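Local atomic coordinates of AmbC (Sorangium cellulosum, PDB entry 5O15), a protein that probably catalyses both dehydration and the heterocycle-forming cyclisation of a polyketide intermediate in ambruticin biosynthesis, using a bifunctional dehydratase-cyclase domain with a double hotdog fold. Residues W47-D50 / T56-L59; Q219-A224 / D268-S273. All coordinates share one frame; numbering follows the deposited sequence.

Interaction 1: W47-D50 / T56-L59; sequences WVLD and TVIL
Two torsions set the inner pair: CG1 of Val48 lies anti to its carbonyl carbon (chi1 -61°), while Leu59 swings CG away from its own N (chi1 -166°), bringing CD1 within 3.9 Å of Val48 CG1. The same CD1 of Leu59 is 4.0 Å from Val48 CB, so a single methyl rests against the valine. Val48 CG1 also lies 3.5 Å above the Trp47 indole plane, offset toward its rim, and is thereby held between the ring and Leu59. Nearer the surface, Val57 CG1 meets Leu49 CD2 at 4.0 Å and lies 3.9 Å from Leu49 O; the two side chains pass at a slant. No hydrogen bond crosses. The 3-10 turn is closed internally by Asp50 N to Trp47 O, 3.0 Å. Residues 56-59 fall within the HxxxGxxxxP signature of polyketide synthase dehydratases, whose histidine, His51, hydrogen-bonds Ile58 O through ND1, consistent with a place beside the active site. The Trp47 indole packs on Pro211 and Ala212 of helix 211-225, Val48 touches Leu91, and on the far side Ile58 and Thr56 rest on helix 297-305.

Interaction 2: Q219-A224 / D268-S273; sequences QALLRA and DQLAAS
In this double hotdog protein, helix 211-225 is the central helix of one hotdog and strand 269-277 belongs to the sheet that wraps it; the contact is a piece of that helix-on-sheet core. Leu221 and Leu270 reach toward each other tip to tip, with Leu221 CD2 3.8 Å from Leu270 CD2. Leu270 CD2 also stands 4.0 Å from Leu221 CG and 4.1 Å from Leu222 CD2, so one methyl from the strand is shared by two successive leucines of the helix. With chi1 at 173°, Leu221 holds CG opposite its N and extends toward the strand, where its CD2 also meets Ala272 CB at 4.2 Å. The axes of helix segment 219-224 and strand segment 269-273 come within 11.0 Å, their N-to-C directions 129° apart, a distance spanned by side chains alone. Gln219, on the same helix, closes the DxxxQ motif of the dehydratase family with Asp215, whose OD2 accepts a hydrogen bond from its NE2. Strand 269-277 runs between strands 254-261 and 283-295; Leu221 also touches Val261, and Ala272 Val259, of strand 254-261, while Ala220 packs on strands 180-186 and 189-195.

Overall arrangement
Both contacts are apolar and without a hydrogen bond between their segments, but they lie in different parts of the dehydratase sequence and in different kinds of structure. Interaction 2 is all core, four buried residues joining a regular helix to a sheet strand distant in sequence. Interaction 1 closes a short loop locally and grades from buried Val48 and Leu59 to partly exposed Leu49 and Val57. The centres of interactions 1 and 2 lie about 20 Å apart and their nearest atoms about 8 Å, so they do not touch. Helix 211-225 bridges them: its start receives Trp47 from interaction 1, while its later turns carry interaction 2. Of the motif residues, His51 lies in the chain between the two segments of interaction 1, and Asp215 is on helix 211-225, one turn before Gln219.

Interaction 1: W47-D50 / T56-L59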
# COMPACT_ATOMS: atom_id res chain seq x y z
N TRP A 47 13.50 3.51 -6.70
CA TRP A 47 12.12 3.95 -6.88
C TRP A 47 11.45 4.39 -5.58
O TRP A 47 10.55 5.23 -5.63
CB TRP A 47 11.28 2.88 -7.57
CG TRP A 47 11.13 1.58 -6.82
CD1 TRP A 47 11.95 0.49 -6.89
CD2 TRP A 47 10.09 1.23 -5.91
NE1 TRP A 47 11.49 -0.51 -6.07
CE2 TRP A 47 10.34 -0.08 -5.47
CE3 TRP A 47 8.96 1.89 -5.44
CZ2 TRP A 47 9.51 -0.73 -4.59
CZ3 TRP A 47 8.14 1.23 -4.54
CH2 TRP A 47 8.43 -0.06 -4.13
N VAL A 48 11.82 3.80 -4.42
CA VAL A 48 11.11 4.17 -3.20
C VAL A 48 11.33 5.64 -2.88
O VAL A 48 10.51 6.26 -2.20
CB VAL A 48 11.48 3.27 -2.00
CG1 VAL A 48 11.11 1.85 -2.30
CG2 VAL A 48 12.94 3.39 -1.60
N LEU A 49 12.46 6.20 -3.32
CA LEU A 49 12.78 7.60 -3.06
C LEU A 49 11.88 8.56 -3.80
O LEU A 49 11.90 9.76 -3.52
CB LEU A 49 14.25 7.88 -3.38
CG LEU A 49 15.27 7.08 -2.56
CD1 LEU A 49 16.70 7.33 -3.10
CD2 LEU A 49 15.13 7.42 -1.09
N ASP A 50 11.13 8.08 -4.80
CA ASP A 50 10.15 8.92 -5.45
C ASP A 50 8.93 9.17 -4.57
O ASP A 50 8.10 10.04 -4.92
CB ASP A 50 9.68 8.27 -6.75
CG ASP A 50 10.71 8.29 -7.87
OD1 ASP A 50 11.77 8.92 -7.70
OD2 ASP A 50 10.42 7.67 -8.92
N THR A 56 8.74 15.16 2.65
CA THR A 56 9.43 14.18 3.48
C THR A 56 9.47 12.84 2.77
O THR A 56 8.44 12.32 2.35
CB THR A 56 8.71 14.07 4.82
OG1 THR A 56 8.83 15.32 5.51
CG2 THR A 56 9.32 12.95 5.71
N VAL A 57 10.66 12.25 2.70
CA VAL A 57 10.84 11.03 1.92
C VAL A 57 10.62 9.84 2.85
O VAL A 57 11.43 9.59 3.75
CB VAL A 57 12.24 10.99 1.29
CG1 VAL A 57 12.32 9.81 0.36
CG2 VAL A 57 12.57 12.31 0.57
N ILE A 58 9.53 9.12 2.64
CA ILE A 58 9.18 7.99 3.50
C ILE A 58 8.73 6.83 2.64
O ILE A 58 8.21 7.01 1.53
CB ILE A 58 8.07 8.34 4.53
CG1 ILE A 58 6.79 8.82 3.83
CG2 ILE A 58 8.61 9.29 5.57
CD1 ILE A 58 5.65 9.09 4.80
N LEU A 59 8.92 5.62 3.14
CA LEU A 59 8.45 4.45 2.44
C LEU A 59 6.93 4.54 2.30
O LEU A 59 6.26 4.94 3.24
CB LEU A 59 8.87 3.20 3.22
CG LEU A 59 8.76 1.86 2.48
CD1 LEU A 59 9.76 1.72 1.31
CD2 LEU A 59 8.88 0.72 3.43

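Interaction 2: Q219-A224 / D268-S273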
# COMPACT_ATOMS: atom_id res chain seq x y z
N GLN A 219 -3.59 6.93 -5.38
CA GLN A 219 -3.45 8.12 -6.22
C GLN A 219 -4.75 8.41 -6.96
O GLN A 219 -5.16 9.57 -7.09
CB GLN A 219 -2.32 7.93 -7.23
CG GLN A 219 -0.93 7.81 -6.64
CD GLN A 219 0.01 7.13 -7.59
OE1 GLN A 219 -0.11 7.30 -8.81
NE2 GLN A 219 0.94 6.32 -7.06
N ALA A 220 -5.40 7.37 -7.49
CA ALA A 220 -6.63 7.58 -8.24
C ALA A 220 -7.70 8.16 -7.34
O ALA A 220 -8.42 9.09 -7.72
CB ALA A 220 -7.09 6.26 -8.85
N LEU A 221 -7.83 7.61 -6.13
CA LEU A 221 -8.76 8.13 -5.15
C LEU A 221 -8.47 9.59 -4.82
O LEU A 221 -9.37 10.43 -4.79
CB LEU A 221 -8.68 7.27 -3.91
CG LEU A 221 -9.46 7.79 -2.72
CD1 LEU A 221 -10.94 7.89 -3.08
CD2 LEU A 221 -9.29 6.90 -1.56
N LEU A 222 -7.21 9.91 -4.55
CA LEU A 222 -6.87 11.28 -4.19
C LEU A 222 -7.09 12.24 -5.34
O LEU A 222 -7.55 13.37 -5.13
CB LEU A 222 -5.43 11.34 -3.70
CG LEU A 222 -5.13 10.64 -2.39
CD1 LEU A 222 -3.64 10.65 -2.08
CD2 LEU A 222 -5.93 11.24 -1.24
N ARG A 223 -6.77 11.84 -6.57
CA ARG A 223 -7.01 12.74 -7.68
C ARG A 223 -8.49 13.00 -7.88
O ARG A 223 -8.89 14.11 -8.24
CB ARG A 223 -6.35 12.21 -8.95
CG ARG A 223 -4.84 12.31 -8.89
CD ARG A 223 -4.13 11.84 -10.13
NE ARG A 223 -2.70 11.98 -10.01
CZ ARG A 223 -2.02 13.12 -10.08
NH1 ARG A 223 -2.60 14.26 -10.43
NH2 ARG A 223 -0.73 13.12 -9.81
N ALA A 224 -9.31 12.00 -7.61
CA ALA A 224 -10.75 12.21 -7.67
C ALA A 224 -11.24 13.10 -6.53
O ALA A 224 -12.04 14.01 -6.75
CB ALA A 224 -11.44 10.84 -7.65
N ASP A 268 -12.19 14.47 8.99
CA ASP A 268 -10.75 14.44 8.82
C ASP A 268 -10.25 13.14 8.21
O ASP A 268 -9.04 12.95 8.07
CB ASP A 268 -10.05 14.69 10.17
CG ASP A 268 -10.46 16.00 10.81
OD1 ASP A 268 -10.76 16.96 10.07
OD2 ASP A 268 -10.48 16.09 12.05
N GLN A 269 -11.16 12.24 7.81
CA GLN A 269 -10.77 10.93 7.32
C GLN A 269 -11.40 10.63 5.98
O GLN A 269 -12.45 11.17 5.61
CB GLN A 269 -11.19 9.83 8.28
CG GLN A 269 -10.47 9.87 9.58
CD GLN A 269 -10.72 8.64 10.41
OE1 GLN A 269 -11.23 7.63 9.93
NE2 GLN A 269 -10.35 8.72 11.67
N LEU A 270 -10.74 9.73 5.27
CA LEU A 270 -11.18 9.17 4.00
C LEU A 270 -11.12 7.66 4.16
O LEU A 270 -10.18 7.13 4.77
CB LEU A 270 -10.20 9.62 2.90
CG LEU A 270 -10.45 9.36 1.43
CD1 LEU A 270 -11.78 9.93 1.00
CD2 LEU A 270 -9.29 9.99 0.67
N ALA A 271 -12.11 6.95 3.61
CA ALA A 271 -12.16 5.50 3.73
C ALA A 271 -12.73 4.93 2.44
O ALA A 271 -13.62 5.52 1.84
CB ALA A 271 -13.00 5.05 4.93
N ALA A 272 -12.21 3.78 2.03
CA ALA A 272 -12.63 3.16 0.78
C ALA A 272 -12.25 1.68 0.80
O ALA A 272 -11.37 1.27 1.54
CB ALA A 272 -11.98 3.85 -0.41
N SER A 273 -12.91 0.91 -0.06
CA SER A 273 -12.48 -0.44 -0.42
C SER A 273 -11.76 -0.37 -1.76
O SER A 273 -11.98 0.55 -2.56
CB SER A 273 -13.68 -1.40 -0.54
OG SER A 273 -14.54 -1.00 -1.61